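Local atomic coordinates of acetyltransferase, GNAT family (Streptococcus pneumoniae, PDB entry 2ATR), a protein that is of unknown function but, as a member of the GNAT family, probably transfers an acetyl group from acetyl-CoA to an acceptor not yet identified. Residues A[19-24]-A[73-78]; A[36-41]-A[56-61]; A[45-50]-A[85-90]. All blocks are in the same frame, centred on the assembly; numbering follows the deposited sequence.

How the contacts relate
All three contacts anchor peripheral elements to the central sheet of the GNAT fold. Contacts 1 and 2 lie on one face of the sheet, where helices 12-20 and 33-38 pack. Contact 3 lies on the other face, under helix 83-92. Contact 1 is a surface contact and essentially apolar, with no hydrogen bond across it and a methyl over a tyrosine ring. Contact 2 is partly buried and mixes packing with a hydrogen bond and a water bridge. Contact 3 is buried and again mainly apolar. Strand 52-61 ties them together: I73 O of contact 1 bonds L56 N, and Y45 O of contact 3 bonds I57 N.

Contact 1: A[19-24]-A[73-78]; sequences YQAVGW and IVLPSY
This contact belongs to the GNAT fold, where the C-terminal end of helix 12-20 packs on the end of strand 66-74, with Y19 meeting I73 and A21 meeting L75. The strand is followed by the loop into helix 83-92. That loop and the start of the helix bind the pyrophosphate of acetyl-CoA in GNAT relatives. No hydrogen bond crosses between 19-24 and 73-78.

I73 gives the largest share of the contact, and its two branches part. CG1 lies beside the backbone N (chi1 -61°) and leads to CD1, which sits over one face of the Y19 ring. I73 CD1 is 3.9 Å from the centroid of the Y19 ring and 20° off the ring normal, a CH-pi contact. It is displaced from the middle of the ring, and the ring atom nearest to I73 CD1 is Y19 CD1 at 3.7 Å. The two side chains cross at about a right angle, with the methyl at the ring face. The other branch, I73 CG2, packs against V22 CG1 at 4.2 Å.

The far end of the Y19 ring is fixed elsewhere. Its OH is hydrogen-bonded to D71 OD2, two residues before I73 on the same strand.

Past the strand end the chain makes a type I turn from L75 to Y78, with Y78 N bonded to L75 O at 2.8 Å. Here the contact runs along the surface. P76 CG lies 4.0 Å from A21 O. Beside it, L75 CD2 presses on the methyl of A21, CD2 to CB, at 3.6 Å.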
ATOM      1  N   TYR A  19       3.635 -10.878  -1.412  1.00 33.64           N
ATOM      2  CA  TYR A  19       4.936 -10.273  -1.788  1.00 34.70           C
ATOM      3  C   TYR A  19       5.658 -11.134  -2.843  1.00 36.82           C
ATOM      4  O   TYR A  19       6.113 -10.592  -3.864  1.00 36.59           O
ATOM      5  CB  TYR A  19       5.808 -10.026  -0.565  1.00 33.92           C
ATOM      6  CG  TYR A  19       5.246  -8.994   0.378  1.00 34.95           C
ATOM      7  CD1 TYR A  19       5.515  -7.613   0.201  1.00 32.50           C
ATOM      8  CD2 TYR A  19       4.439  -9.385   1.459  1.00 30.93           C
ATOM      9  CE1 TYR A  19       4.980  -6.648   1.093  1.00 30.42           C
ATOM     10  CE2 TYR A  19       3.911  -8.442   2.330  1.00 33.33           C
ATOM     11  CZ  TYR A  19       4.182  -7.069   2.141  1.00 32.23           C
ATOM     12  OH  TYR A  19       3.641  -6.177   3.033  1.00 31.38           O
ATOM     13  N   GLN A  20       5.717 -12.458  -2.630  1.00 37.84           N
ATOM     14  CA  GLN A  20       6.129 -13.403  -3.714  1.00 40.12           C
ATOM     15  C   GLN A  20       5.400 -13.128  -5.024  1.00 41.19           C
ATOM     16  O   GLN A  20       6.011 -13.078  -6.079  1.00 41.66           O
ATOM     17  CB  GLN A  20       5.941 -14.885  -3.301  1.00 39.63           C
ATOM     18  CG  GLN A  20       7.018 -15.353  -2.365  1.00 40.48           C
ATOM     19  CD  GLN A  20       6.702 -16.617  -1.548  1.00 43.29           C
ATOM     20  OE1 GLN A  20       5.565 -17.092  -1.463  1.00 40.36           O
ATOM     21  NE2 GLN A  20       7.733 -17.130  -0.886  1.00 43.62           N
ATOM     22  N   ALA A  21       4.092 -12.924  -4.959  1.00 43.83           N
ATOM     23  CA  ALA A  21       3.283 -12.686  -6.155  1.00 45.95           C
ATOM     24  C   ALA A  21       3.720 -11.453  -6.922  1.00 48.40           C
ATOM     25  O   ALA A  21       3.203 -11.177  -8.026  1.00 49.27           O
ATOM     26  CB  ALA A  21       1.829 -12.556  -5.768  1.00 45.82           C
ATOM     27  N   VAL A  22       4.631 -10.681  -6.333  1.00 51.87           N
ATOM     28  CA  VAL A  22       5.119  -9.479  -7.008  1.00 54.61           C
ATOM     29  C   VAL A  22       6.650  -9.246  -7.302  1.00 56.86           C
ATOM     30  O   VAL A  22       6.959  -8.154  -7.759  1.00 57.13           O
ATOM     31  CB  VAL A  22       4.434  -8.144  -6.473  1.00 54.27           C
ATOM     32  CG1 VAL A  22       2.922  -8.139  -6.711  1.00 55.05           C
ATOM     33  CG2 VAL A  22       4.772  -7.873  -5.043  1.00 52.52           C
ATOM     34  N   GLY A  23       7.616 -10.140  -6.973  1.00 59.72           N
ATOM     35  CA  GLY A  23       7.983 -10.566  -5.582  1.00 63.79           C
ATOM     36  C   GLY A  23       8.940  -9.428  -5.118  1.00 66.45           C
ATOM     37  O   GLY A  23       8.433  -8.338  -4.749  1.00 66.86           O
ATOM     38  N   TRP A  24      10.309  -9.632  -5.029  1.00 68.89           N
ATOM     39  CA  TRP A  24      10.927 -10.470  -3.953  1.00 70.88           C
ATOM     40  C   TRP A  24      12.544 -10.375  -3.980  1.00 71.55           C
ATOM     41  O   TRP A  24      13.117 -10.554  -5.094  1.00 71.93           O
ATOM     42  CB  TRP A  24      10.569 -11.986  -4.078  1.00 71.18           C
ATOM     43  CG  TRP A  24      11.028 -12.908  -2.876  1.00 74.17           C
ATOM     44  CD1 TRP A  24      10.414 -14.067  -2.492  1.00 77.17           C
ATOM     45  CD2 TRP A  24      12.158 -12.748  -1.954  1.00 77.02           C
ATOM     46  NE1 TRP A  24      11.065 -14.634  -1.411  1.00 78.06           N
ATOM     47  CE2 TRP A  24      12.132 -13.846  -1.060  1.00 78.27           C
ATOM     48  CE3 TRP A  24      13.182 -11.791  -1.800  1.00 79.09           C
ATOM     49  CZ2 TRP A  24      13.078 -14.005  -0.023  1.00 79.37           C
ATOM     50  CZ3 TRP A  24      14.127 -11.942  -0.759  1.00 79.45           C
ATOM     51  CH2 TRP A  24      14.063 -13.041   0.111  1.00 80.59           C
ATOM     52  N   ILE A  73      -0.963  -4.339  -2.598  1.00 27.48           N
ATOM     53  CA  ILE A  73      -0.820  -5.569  -3.385  1.00 29.55           C
ATOM     54  C   ILE A  73      -2.179  -6.191  -3.534  1.00 30.24           C
ATOM     55  O   ILE A  73      -2.893  -6.335  -2.542  1.00 30.76           O
ATOM     56  CB  ILE A  73       0.118  -6.611  -2.709  1.00 29.34           C
ATOM     57  CG1 ILE A  73       1.519  -6.040  -2.538  1.00 32.73           C
ATOM     58  CG2 ILE A  73       0.180  -7.905  -3.538  1.00 31.40           C
ATOM     59  CD1 ILE A  73       2.409  -6.853  -1.670  1.00 31.95           C
ATOM     60  N   VAL A  74      -2.561  -6.493  -4.772  1.00 30.55           N
ATOM     61  CA  VAL A  74      -3.632  -7.439  -5.054  1.00 30.91           C
ATOM     62  C   VAL A  74      -3.022  -8.575  -5.933  1.00 32.04           C
ATOM     63  O   VAL A  74      -2.171  -8.320  -6.820  1.00 30.97           O
ATOM     64  CB  VAL A  74      -4.819  -6.797  -5.765  1.00 30.16           C
ATOM     65  CG1 VAL A  74      -5.953  -7.836  -5.969  1.00 31.12           C
ATOM     66  CG2 VAL A  74      -5.366  -5.629  -4.974  1.00 32.95           C
ATOM     67  N   LEU A  75      -3.393  -9.824  -5.641  1.00 31.98           N
ATOM     68  CA  LEU A  75      -3.039 -10.932  -6.576  1.00 33.23           C
ATOM     69  C   LEU A  75      -3.457 -10.582  -7.975  1.00 33.85           C
ATOM     70  O   LEU A  75      -4.626 -10.190  -8.208  1.00 33.05           O
ATOM     71  CB  LEU A  75      -3.661 -12.272  -6.175  1.00 32.87           C
ATOM     72  CG  LEU A  75      -3.151 -12.851  -4.875  1.00 33.87           C
ATOM     73  CD1 LEU A  75      -4.019 -14.098  -4.455  1.00 33.05           C
ATOM     74  CD2 LEU A  75      -1.620 -13.197  -4.946  1.00 33.83           C
ATOM     75  N   PRO A  76      -2.478 -10.656  -8.919  1.00 36.15           N
ATOM     76  CA  PRO A  76      -2.659 -10.215 -10.277  1.00 37.76           C
ATOM     77  C   PRO A  76      -3.739 -11.003 -10.903  1.00 39.62           C
ATOM     78  O   PRO A  76      -4.186 -10.648 -11.969  1.00 40.84           O
ATOM     79  CB  PRO A  76      -1.292 -10.506 -10.949  1.00 36.67           C
ATOM     80  CG  PRO A  76      -0.332 -10.493  -9.828  1.00 38.72           C
ATOM     81  CD  PRO A  76      -1.094 -11.136  -8.688  1.00 35.94           C
ATOM     82  N   SER A  77      -4.193 -12.059 -10.215  1.00 42.05           N
ATOM     83  CA  SER A  77      -5.268 -12.895 -10.747  1.00 42.20           C
ATOM     84  C   SER A  77      -6.668 -12.322 -10.444  1.00 43.15           C
ATOM     85  O   SER A  77      -7.602 -12.586 -11.209  1.00 44.12           O
ATOM     86  CB  SER A  77      -5.081 -14.405 -10.407  1.00 41.19           C
ATOM     87  OG  SER A  77      -4.666 -14.656  -9.093  1.00 38.97           O
ATOM     88  N   TYR A  78      -6.789 -11.542  -9.353  1.00 43.60           N
ATOM     89  CA  TYR A  78      -7.979 -10.739  -9.003  1.00 44.12           C
ATOM     90  C   TYR A  78      -7.770  -9.374  -9.677  1.00 47.49           C
ATOM     91  O   TYR A  78      -7.104  -9.309 -10.724  1.00 47.70           O
ATOM     92  CB  TYR A  78      -8.143 -10.610  -7.455  1.00 43.05           C
ATOM     93  CG  TYR A  78      -8.533 -11.928  -6.757  1.00 39.45           C
ATOM     94  CD1 TYR A  78      -9.826 -12.132  -6.285  1.00 37.49           C
ATOM     95  CD2 TYR A  78      -7.605 -12.974  -6.620  1.00 36.51           C
ATOM     96  CE1 TYR A  78     -10.201 -13.330  -5.698  1.00 37.29           C
ATOM     97  CE2 TYR A  78      -7.950 -14.169  -6.007  1.00 36.31           C
ATOM     98  CZ  TYR A  78      -9.263 -14.360  -5.565  1.00 36.72           C
ATOM     99  OH  TYR A  78      -9.626 -15.554  -4.967  1.00 35.00           O
TER

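Contact 2: A[36-41]-A[56-61]; sequences QALSHS and LIRLVG
R58 reaches from strand 52-61 of the GNAT sheet to A37, L38 and S41, in the last turn of helix 33-38 and the loop after it. Its chain bends at chi3 (77°), and the guanidinium is turned flat-on to A37 and edge-on to S41. A37 CB sits over one face, 3.7 Å from R58 NH1. S41 OG is at the edge, 12° out of the guanidinium plane. S41 OG accepts a hydrogen bond from R58 NH1 at 3.0 Å, with an N-H...O angle of 155°. L38 crosses the arginine chain at about a right angle, and L38 CD2 touches R58 CD at 3.8 Å.

S41 OG also donates to A37 O at 3.0 Å, approaching from above the carbonyl plane. H40 N reaches the same oxygen from the opposite face. One hydroxyl therefore links the arginine to the helix end. R58 NE forms a salt bridge with D71, and the guanidinium is held by D71 of the sheet and by S41 of the loop after the helix.

Further along, S41 CB packs on L59 O at 3.5 Å. The last link is a water, which donates to H40 O at 2.9 Å and accepts from G61 N at 3.1 Å.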
ATOM      1  N   GLN A  36      10.254  -7.504  10.320  1.00 40.31           N
ATOM      2  CA  GLN A  36      10.359  -6.388  11.234  1.00 40.64           C
ATOM      3  C   GLN A  36       9.420  -5.230  10.870  1.00 39.15           C
ATOM      4  O   GLN A  36       8.774  -4.682  11.747  1.00 38.74           O
ATOM      5  CB  GLN A  36      11.823  -5.914  11.339  1.00 41.90           C
ATOM      6  CG  GLN A  36      12.810  -6.966  11.887  1.00 44.86           C
ATOM      7  CD  GLN A  36      12.483  -7.357  13.312  1.00 50.42           C
ATOM      8  OE1 GLN A  36      11.886  -8.402  13.554  1.00 54.31           O
ATOM      9  NE2 GLN A  36      12.863  -6.512  14.272  1.00 53.15           N
ATOM     10  N   ALA A  37       9.339  -4.872   9.578  1.00 37.61           N
ATOM     11  CA  ALA A  37       8.465  -3.762   9.122  1.00 37.29           C
ATOM     12  C   ALA A  37       6.996  -3.918   9.550  1.00 36.95           C
ATOM     13  O   ALA A  37       6.367  -2.954  10.003  1.00 35.67           O
ATOM     14  CB  ALA A  37       8.543  -3.586   7.610  1.00 36.67           C
ATOM     15  N   LEU A  38       6.459  -5.131   9.366  1.00 35.99           N
ATOM     16  CA  LEU A  38       5.073  -5.458   9.653  1.00 36.47           C
ATOM     17  C   LEU A  38       4.643  -5.099  11.074  1.00 36.54           C
ATOM     18  O   LEU A  38       3.465  -4.837  11.309  1.00 37.09           O
ATOM     19  CB  LEU A  38       4.787  -6.942   9.347  1.00 36.57           C
ATOM     20  CG  LEU A  38       4.823  -7.370   7.888  1.00 35.84           C
ATOM     21  CD1 LEU A  38       4.806  -8.912   7.777  1.00 40.52           C
ATOM     22  CD2 LEU A  38       3.631  -6.776   7.136  1.00 36.58           C
ATOM     23  N   SER A  39       5.589  -5.068  12.007  1.00 36.78           N
ATOM     24  CA  SER A  39       5.305  -4.687  13.398  1.00 38.29           C
ATOM     25  C   SER A  39       5.353  -3.194  13.632  1.00 37.18           C
ATOM     26  O   SER A  39       4.951  -2.738  14.700  1.00 37.61           O
ATOM     27  CB  SER A  39       6.351  -5.296  14.357  1.00 39.19           C
ATOM     28  OG  SER A  39       6.046  -6.654  14.585  1.00 44.81           O
ATOM     29  N   HIS A  40       5.877  -2.440  12.667  1.00 34.95           N
ATOM     30  CA  HIS A  40       6.192  -1.010  12.891  1.00 34.12           C
ATOM     31  C   HIS A  40       5.461  -0.105  11.893  1.00 33.60           C
ATOM     32  O   HIS A  40       5.950   0.972  11.515  1.00 33.20           O
ATOM     33  CB  HIS A  40       7.709  -0.789  12.836  1.00 33.68           C
ATOM     34  CG  HIS A  40       8.465  -1.577  13.861  1.00 37.44           C
ATOM     35  ND1 HIS A  40       8.511  -1.218  15.192  1.00 41.58           N
ATOM     36  CD2 HIS A  40       9.157  -2.738  13.761  1.00 40.44           C
ATOM     37  CE1 HIS A  40       9.230  -2.099  15.861  1.00 42.41           C
ATOM     38  NE2 HIS A  40       9.628  -3.038  15.017  1.00 40.67           N
ATOM     39  N   SER A  41       4.310  -0.576  11.445  1.00 31.14           N
ATOM     40  CA  SER A  41       3.518   0.132  10.476  1.00 31.79           C
ATOM     41  C   SER A  41       2.404   0.830  11.232  1.00 31.69           C
ATOM     42  O   SER A  41       2.156   0.514  12.382  1.00 31.39           O
ATOM     43  CB  SER A  41       2.930  -0.836   9.457  1.00 29.71           C
ATOM     44  OG  SER A  41       3.993  -1.558   8.843  1.00 30.67           O
ATOM     45  N   LEU A  56      -3.333  -6.792   0.154  1.00 27.31           N
ATOM     46  CA  LEU A  56      -2.828  -6.161   1.358  1.00 27.38           C
ATOM     47  C   LEU A  56      -2.590  -4.657   1.071  1.00 26.20           C
ATOM     48  O   LEU A  56      -2.237  -4.288  -0.047  1.00 24.49           O
ATOM     49  CB  LEU A  56      -1.527  -6.861   1.838  1.00 27.29           C
ATOM     50  CG  LEU A  56      -0.627  -6.277   2.942  1.00 30.79           C
ATOM     51  CD1 LEU A  56       0.168  -7.385   3.676  1.00 27.09           C
ATOM     52  CD2 LEU A  56       0.343  -5.197   2.333  1.00 27.19           C
ATOM     53  N   ILE A  57      -2.826  -3.823   2.066  1.00 25.37           N
ATOM     54  CA  ILE A  57      -2.325  -2.412   2.044  1.00 25.79           C
ATOM     55  C   ILE A  57      -1.598  -2.196   3.350  1.00 26.36           C
ATOM     56  O   ILE A  57      -2.010  -2.727   4.380  1.00 26.00           O
ATOM     57  CB  ILE A  57      -3.411  -1.329   1.751  1.00 26.32           C
ATOM     58  CG1 ILE A  57      -2.779   0.123   1.606  1.00 21.75           C
ATOM     59  CG2 ILE A  57      -4.502  -1.369   2.857  1.00 23.00           C
ATOM     60  CD1 ILE A  57      -3.825   1.165   1.041  1.00 23.59           C
ATOM     61  N   ARG A  58      -0.471  -1.489   3.299  1.00 25.58           N
ATOM     62  CA  ARG A  58       0.317  -1.205   4.463  1.00 25.89           C
ATOM     63  C   ARG A  58       0.770   0.271   4.423  1.00 26.63           C
ATOM     64  O   ARG A  58       1.435   0.750   3.482  1.00 26.26           O
ATOM     65  CB  ARG A  58       1.549  -2.118   4.524  1.00 26.19           C
ATOM     66  CG  ARG A  58       2.346  -2.028   5.763  1.00 28.72           C
ATOM     67  CD  ARG A  58       3.334  -3.188   5.878  1.00 24.73           C
ATOM     68  NE  ARG A  58       4.524  -3.043   5.025  1.00 23.68           N
ATOM     69  CZ  ARG A  58       5.613  -2.337   5.310  1.00 24.56           C
ATOM     70  NH1 ARG A  58       5.701  -1.545   6.389  1.00 22.41           N
ATOM     71  NH2 ARG A  58       6.628  -2.379   4.471  1.00 25.81           N
ATOM     72  N   LEU A  59       0.378   0.996   5.456  1.00 27.13           N
ATOM     73  CA  LEU A  59       0.743   2.419   5.578  1.00 26.52           C
ATOM     74  C   LEU A  59       1.785   2.589   6.634  1.00 24.94           C
ATOM     75  O   LEU A  59       1.772   1.871   7.622  1.00 26.69           O
ATOM     76  CB  LEU A  59      -0.483   3.244   5.946  1.00 25.67           C
ATOM     77  CG  LEU A  59      -1.775   3.167   5.147  1.00 27.06           C
ATOM     78  CD1 LEU A  59      -2.698   4.230   5.695  1.00 27.70           C
ATOM     79  CD2 LEU A  59      -1.552   3.370   3.691  1.00 24.86           C
ATOM     80  N   VAL A  60       2.679   3.562   6.433  1.00 25.89           N
ATOM     81  CA  VAL A  60       3.789   3.878   7.332  1.00 23.37           C
ATOM     82  C   VAL A  60       3.919   5.401   7.511  1.00 24.95           C
ATOM     83  O   VAL A  60       3.329   6.174   6.739  1.00 24.24           O
ATOM     84  CB  VAL A  60       5.170   3.317   6.826  1.00 24.09           C
ATOM     85  CG1 VAL A  60       5.119   1.757   6.727  1.00 23.03           C
ATOM     86  CG2 VAL A  60       5.595   3.968   5.511  1.00 21.56           C
ATOM     87  N   GLY A  61       4.709   5.819   8.495  1.00 24.90           N
ATOM     88  CA  GLY A  61       4.901   7.264   8.730  1.00 26.28           C
ATOM     89  C   GLY A  61       4.580   7.592  10.158  1.00 26.79           C
ATOM     90  O   GLY A  61       4.464   6.696  10.998  1.00 27.39           O
TER
HETATM   91  O   HOH W   1       5.113   3.466  10.395  1.00 23.89           O

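Contact 3: A[45-50]-A[85-90]; sequences YLALDG and SSLMKE
Y45 on strand 43-49 meets L87 and E90 of helix 83-92, and its side chain touches the helix at its CB, along the ring and near its hydroxyl. Y45 CB packs on L87 CD2 at 4.1 Å. The first torsion puts CG beside the backbone N (chi1 -73°), and the ring slants up to E90. E90 CB lies over one face of the ring, above its CD1-CE1 side: E90 CB is 3.8 Å from Y45 CD1 and 3.7 Å from Y45 CE1. This is a CH-pi contact, with E90 CB 29° off the ring normal. The two side chains cross at about a right angle.

Across the ring, Y45 CE2 and CZ lie near the backbone carbonyl of E90 itself. At the tip, Y45 OH passes E90 O at 3.5 Å. The hydroxyl is hydrogen-bonded to N94 OD1, beyond the end of the helix, so the tyrosine is fixed at its far end as well.

L87 packs beside the root of Y45. L87 CD2 lies over the strand backbone between Y45 and A47, 3.9 Å from A47 N. The same methyl meets the side chain of A47, L87 CD2 to A47 CB, at 4.2 Å. Y45 and A47 both face the helix, while L46, between them, points away to the other side of the sheet. No hydrogen bond joins the two segments; they meet through mainly apolar packing.

The short axes of strand and helix pass 8.9 Å apart, at 149° and so roughly antiparallel. Here helix 83-92 reaches over the sheet as far as strand 43-49. A helix that follows strand 66-74 and packs on one face of the mixed sheet, leading to the parallel strand 100-102, forms a beta-alpha-beta crossover characteristic of the GNAT acetyltransferase fold.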
ATOM      1  N   TYR A  45      -4.480  -3.412   6.275  1.00 27.80           N
ATOM      2  CA  TYR A  45      -5.728  -4.078   5.916  1.00 27.86           C
ATOM      3  C   TYR A  45      -5.455  -5.231   4.951  1.00 28.63           C
ATOM      4  O   TYR A  45      -4.584  -5.126   4.104  1.00 24.52           O
ATOM      5  CB  TYR A  45      -6.714  -3.085   5.286  1.00 28.33           C
ATOM      6  CG  TYR A  45      -7.337  -2.096   6.256  1.00 30.01           C
ATOM      7  CD1 TYR A  45      -8.666  -2.191   6.612  1.00 30.98           C
ATOM      8  CD2 TYR A  45      -6.593  -1.075   6.809  1.00 26.56           C
ATOM      9  CE1 TYR A  45      -9.223  -1.314   7.484  1.00 32.11           C
ATOM     10  CE2 TYR A  45      -7.138  -0.197   7.680  1.00 27.73           C
ATOM     11  CZ  TYR A  45      -8.457  -0.314   8.021  1.00 33.08           C
ATOM     12  OH  TYR A  45      -9.009   0.580   8.891  1.00 34.76           O
ATOM     13  N   LEU A  46      -6.207  -6.321   5.085  1.00 26.21           N
ATOM     14  CA  LEU A  46      -6.149  -7.412   4.105  1.00 27.75           C
ATOM     15  C   LEU A  46      -7.434  -7.485   3.314  1.00 27.76           C
ATOM     16  O   LEU A  46      -8.499  -7.101   3.829  1.00 29.82           O
ATOM     17  CB  LEU A  46      -5.905  -8.767   4.770  1.00 26.42           C
ATOM     18  CG  LEU A  46      -4.670  -8.813   5.649  1.00 28.64           C
ATOM     19  CD1 LEU A  46      -4.559 -10.216   6.240  1.00 31.64           C
ATOM     20  CD2 LEU A  46      -3.413  -8.451   4.801  1.00 27.14           C
ATOM     21  N   ALA A  47      -7.320  -7.945   2.065  1.00 26.31           N
ATOM     22  CA  ALA A  47      -8.445  -8.307   1.235  1.00 26.94           C
ATOM     23  C   ALA A  47      -8.562  -9.831   1.275  1.00 28.22           C
ATOM     24  O   ALA A  47      -7.543 -10.538   1.104  1.00 26.34           O
ATOM     25  CB  ALA A  47      -8.218  -7.848  -0.189  1.00 27.50           C
ATOM     26  N   LEU A  48      -9.783 -10.312   1.567  1.00 28.58           N
ATOM     27  CA  LEU A  48     -10.060 -11.751   1.762  1.00 29.46           C
ATOM     28  C   LEU A  48     -11.162 -12.214   0.848  1.00 29.85           C
ATOM     29  O   LEU A  48     -12.210 -11.574   0.736  1.00 30.38           O
ATOM     30  CB  LEU A  48     -10.484 -12.052   3.209  1.00 29.89           C
ATOM     31  CG  LEU A  48      -9.242 -12.397   4.038  1.00 33.84           C
ATOM     32  CD1 LEU A  48      -8.696 -11.214   4.803  1.00 36.05           C
ATOM     33  CD2 LEU A  48      -9.575 -13.531   4.974  1.00 39.02           C
ATOM     34  N   ASP A  49     -10.936 -13.357   0.231  1.00 30.56           N
ATOM     35  CA  ASP A  49     -11.926 -14.005  -0.595  1.00 32.18           C
ATOM     36  C   ASP A  49     -12.250 -15.254   0.229  1.00 33.08           C
ATOM     37  O   ASP A  49     -11.492 -16.261   0.175  1.00 31.19           O
ATOM     38  CB  ASP A  49     -11.281 -14.409  -1.942  1.00 33.40           C
ATOM     39  CG  ASP A  49     -12.251 -15.195  -2.841  1.00 35.68           C
ATOM     40  OD1 ASP A  49     -13.446 -15.297  -2.477  1.00 35.13           O
ATOM     41  OD2 ASP A  49     -11.831 -15.661  -3.917  1.00 38.33           O
ATOM     42  N   GLY A  50     -13.317 -15.176   1.043  1.00 34.11           N
ATOM     43  CA  GLY A  50     -13.558 -16.200   2.059  1.00 35.12           C
ATOM     44  C   GLY A  50     -12.401 -16.219   3.015  1.00 35.19           C
ATOM     45  O   GLY A  50     -12.062 -15.199   3.597  1.00 37.20           O
ATOM     46  N   SER A  85      -9.079  -0.242  -4.667  1.00 30.90           N
ATOM     47  CA  SER A  85      -9.867   0.927  -4.184  1.00 31.61           C
ATOM     48  C   SER A  85     -10.370   0.788  -2.777  1.00 30.83           C
ATOM     49  O   SER A  85     -10.302   1.718  -1.972  1.00 29.49           O
ATOM     50  CB  SER A  85     -11.132   1.156  -5.001  1.00 31.66           C
ATOM     51  OG  SER A  85     -10.822   1.682  -6.249  1.00 40.15           O
ATOM     52  N   SER A  86     -10.967  -0.374  -2.524  1.00 30.48           N
ATOM     53  CA  SER A  86     -11.463  -0.725  -1.228  1.00 31.17           C
ATOM     54  C   SER A  86     -10.381  -0.646  -0.193  1.00 29.60           C
ATOM     55  O   SER A  86     -10.592  -0.035   0.833  1.00 29.53           O
ATOM     56  CB  SER A  86     -12.062  -2.150  -1.283  1.00 31.04           C
ATOM     57  OG  SER A  86     -13.111  -2.129  -2.222  1.00 39.16           O
ATOM     58  N   LEU A  87      -9.231  -1.276  -0.474  1.00 27.91           N
ATOM     59  CA  LEU A  87      -8.068  -1.266   0.445  1.00 27.32           C
ATOM     60  C   LEU A  87      -7.612   0.198   0.791  1.00 26.89           C
ATOM     61  O   LEU A  87      -7.453   0.561   1.966  1.00 25.95           O
ATOM     62  CB  LEU A  87      -6.919  -2.064  -0.152  1.00 26.86           C
ATOM     63  CG  LEU A  87      -7.068  -3.612  -0.108  1.00 26.06           C
ATOM     64  CD1 LEU A  87      -5.888  -4.232  -0.902  1.00 23.33           C
ATOM     65  CD2 LEU A  87      -7.059  -4.096   1.347  1.00 21.40           C
HETATM   66  N   MSE A  88      -7.481   0.993  -0.260  1.00 26.52           N
HETATM   67  CA  MSE A  88      -7.119   2.414  -0.186  1.00 28.01           C
HETATM   68  C   MSE A  88      -8.142   3.227   0.642  1.00 28.89           C
HETATM   69  O   MSE A  88      -7.786   3.973   1.561  1.00 29.52           O
HETATM   70  CB  MSE A  88      -6.957   2.966  -1.632  1.00 26.30           C
HETATM   71  CG  MSE A  88      -5.578   2.605  -2.321  1.00 28.16           C
HETATM   72 SE   MSE A  88      -4.112   3.498  -1.695  1.00 24.72          SE
HETATM   73  CE  MSE A  88      -4.458   5.109  -2.482  1.00 29.89           C
ATOM     74  N   LYS A  89      -9.421   3.074   0.327  1.00 30.65           N
ATOM     75  CA  LYS A  89     -10.477   3.835   1.041  1.00 31.98           C
ATOM     76  C   LYS A  89     -10.571   3.492   2.514  1.00 31.96           C
ATOM     77  O   LYS A  89     -10.625   4.415   3.349  1.00 32.47           O
ATOM     78  CB  LYS A  89     -11.830   3.738   0.317  1.00 33.31           C
ATOM     79  CG  LYS A  89     -11.813   4.391  -1.075  1.00 35.78           C
ATOM     80  CD  LYS A  89     -13.102   4.072  -1.890  1.00 41.08           C
ATOM     81  CE  LYS A  89     -13.029   4.601  -3.288  1.00 45.06           C
ATOM     82  NZ  LYS A  89     -12.619   6.056  -3.359  1.00 49.13           N
ATOM     83  N   GLU A  90     -10.497   2.207   2.865  1.00 31.28           N
ATOM     84  CA  GLU A  90     -10.461   1.823   4.307  1.00 32.43           C
ATOM     85  C   GLU A  90      -9.209   2.239   5.076  1.00 31.48           C
ATOM     86  O   GLU A  90      -9.309   2.749   6.214  1.00 29.73           O
ATOM     87  CB  GLU A  90     -10.686   0.333   4.537  1.00 32.55           C
ATOM     88  CG  GLU A  90     -12.025  -0.194   3.994  1.00 40.53           C
ATOM     89  CD  GLU A  90     -13.242   0.530   4.594  1.00 46.31           C
ATOM     90  OE1 GLU A  90     -13.216   0.860   5.802  1.00 46.55           O
ATOM     91  OE2 GLU A  90     -14.218   0.785   3.844  1.00 49.81           O
TER